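Local coordinates for protein transcriptional regulator AefR (PDB 3CDL) that probably binds cis-regulatory DNA as a dimeric transcription factor of the TetR family, at residues F166-W169 and P170-F174. Residues are numbered along the deposited sequence; the frame is centred on the assembly and turned at random.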
loop_
_atom_site.group_PDB
_atom_site.type_symbol
_atom_site.label_atom_id
_atom_site.label_comp_id
_atom_site.label_asym_id
_atom_site.label_seq_id
_atom_site.Cartn_x
_atom_site.Cartn_y
_atom_site.Cartn_z
ATOM N N PHE B 166 -9.147 0.063 1.135
ATOM C CA PHE B 166 -10.257 -0.185 0.202
ATOM C C PHE B 166 -10.234 0.763 -0.994
ATOM O O PHE B 166 -10.574 0.380 -2.114
ATOM C CB PHE B 166 -11.626 -0.017 0.904
ATOM C CG PHE B 166 -11.858 -0.999 2.017
ATOM C CD1 PHE B 166 -12.130 -2.347 1.733
ATOM C CD2 PHE B 166 -11.778 -0.588 3.357
ATOM C CE1 PHE B 166 -12.340 -3.260 2.758
ATOM C CE2 PHE B 166 -11.978 -1.489 4.388
ATOM C CZ PHE B 166 -12.258 -2.821 4.094
ATOM N N ALA B 167 -9.874 2.019 -0.743
ATOM C CA ALA B 167 -10.049 3.049 -1.740
ATOM C C ALA B 167 -8.725 3.586 -2.299
ATOM O O ALA B 167 -8.712 4.538 -3.098
ATOM C CB ALA B 167 -10.907 4.164 -1.179
ATOM N N PHE B 168 -7.603 2.999 -1.905
ATOM C CA PHE B 168 -6.348 3.483 -2.462
ATOM C C PHE B 168 -5.467 2.362 -2.996
ATOM O O PHE B 168 -5.380 2.193 -4.220
ATOM C CB PHE B 168 -5.638 4.394 -1.484
ATOM C CG PHE B 168 -4.370 4.972 -2.016
ATOM C CD1 PHE B 168 -4.400 6.058 -2.912
ATOM C CD2 PHE B 168 -3.134 4.449 -1.616
ATOM C CE1 PHE B 168 -3.219 6.602 -3.414
ATOM C CE2 PHE B 168 -1.959 4.970 -2.108
ATOM C CZ PHE B 168 -1.999 6.066 -3.008
ATOM N N TRP B 169 -4.839 1.589 -2.107
ATOM C CA TRP B 169 -4.022 0.452 -2.528
ATOM C C TRP B 169 -4.616 -0.511 -3.577
ATOM O O TRP B 169 -3.953 -0.788 -4.557
ATOM C CB TRP B 169 -3.492 -0.302 -1.317
ATOM C CG TRP B 169 -2.618 0.591 -0.467
ATOM C CD1 TRP B 169 -2.855 0.994 0.821
ATOM C CD2 TRP B 169 -1.381 1.190 -0.854
ATOM N NE1 TRP B 169 -1.822 1.811 1.272
ATOM C CE2 TRP B 169 -0.910 1.951 0.258
ATOM C CE3 TRP B 169 -0.628 1.183 -2.036
ATOM C CZ2 TRP B 169 0.296 2.677 0.223
ATOM C CZ3 TRP B 169 0.577 1.915 -2.074
ATOM C CH2 TRP B 169 1.025 2.640 -0.949
ATOM N N PRO B 170 -5.842 -1.054 -3.379
ATOM C CA PRO B 170 -6.366 -1.866 -4.483
ATOM C C PRO B 170 -6.322 -1.186 -5.843
ATOM O O PRO B 170 -6.028 -1.831 -6.848
ATOM C CB PRO B 170 -7.813 -2.145 -4.050
ATOM C CG PRO B 170 -7.703 -2.253 -2.564
ATOM C CD PRO B 170 -6.766 -1.082 -2.222
ATOM N N GLN B 171 -6.589 0.114 -5.868
ATOM C CA GLN B 171 -6.678 0.827 -7.126
ATOM C C GLN B 171 -5.283 1.103 -7.716
ATOM O O GLN B 171 -5.070 1.021 -8.941
ATOM C CB GLN B 171 -7.470 2.129 -6.947
ATOM C CG GLN B 171 -8.960 1.927 -6.725
ATOM C CD GLN B 171 -9.306 1.489 -5.296
ATOM O OE1 GLN B 171 -8.482 1.571 -4.407
ATOM N NE2 GLN B 171 -10.532 1.014 -5.094
ATOM N N VAL B 172 -4.342 1.411 -6.825
ATOM C CA VAL B 172 -2.991 1.766 -7.209
ATOM C C VAL B 172 -2.240 0.497 -7.590
ATOM O O VAL B 172 -1.452 0.493 -8.520
ATOM C CB VAL B 172 -2.254 2.556 -6.063
ATOM C CG1 VAL B 172 -0.738 2.445 -6.171
ATOM C CG2 VAL B 172 -2.681 4.006 -6.031
ATOM N N THR B 173 -2.489 -0.598 -6.894
ATOM C CA THR B 173 -1.659 -1.788 -7.094
ATOM C C THR B 173 -2.259 -2.769 -8.093
ATOM O O THR B 173 -1.532 -3.403 -8.846
ATOM C CB THR B 173 -1.269 -2.485 -5.749
ATOM O OG1 THR B 173 -2.453 -2.929 -5.081
ATOM C CG2 THR B 173 -0.587 -1.508 -4.833
ATOM N N PHE B 174 -3.579 -2.880 -8.114
ATOM C CA PHE B 174 -4.239 -3.898 -8.943
ATOM C C PHE B 174 -5.146 -3.303 -10.007
ATOM O O PHE B 174 -5.865 -4.032 -10.686
ATOM C CB PHE B 174 -5.055 -4.861 -8.057
ATOM C CG PHE B 174 -4.214 -5.694 -7.119
ATOM C CD1 PHE B 174 -3.313 -6.646 -7.618
ATOM C CD2 PHE B 174 -4.327 -5.542 -5.731
ATOM C CE1 PHE B 174 -2.529 -7.421 -6.752
ATOM C CE2 PHE B 174 -3.536 -6.316 -4.857
ATOM C CZ PHE B 174 -2.639 -7.254 -5.378
#
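Trp169 O is gripped twice by Thr173, one turn further on: the amide N reaches it at 2.8 Å, while OG1 donates to the same oxygen at 2.7 Å from above the carbonyl plane. The hydroxyl gets there because chi1 (62°) sets OG1 between the backbone N and carbonyl carbon, which also brings CG2 to the rim of the Trp169 indole. Phe168 breaks the chain away from helix 152-167 and N-caps the next helix; Phe168 O accepts from Val172 N at 2.9 Å and more weakly from Gln171 N. Its ring, swung anti to its own nitrogen (chi1 -178°), receives Val172 CG2 over one face, a CH-pi contact 3.9 Å from the centroid, and both side chains pack on helix 100-114 of the all-helical C-terminal domain. Gln171 folds back at chi2, and its NE2 donates to Phe166 O at 3.0 Å, Phe166 O lying in the plane of the Gln171 amide; a second bond, to Ala177 O, fixes the flip of the amide. One buried side chain thus joins the end of helix 152-167 to the segment beyond helix 169-174. Since Trp169 stacks on Trp169 of the second subunit, the shared oxygen probably steadies the first helical turn, which carries the indole into the interface.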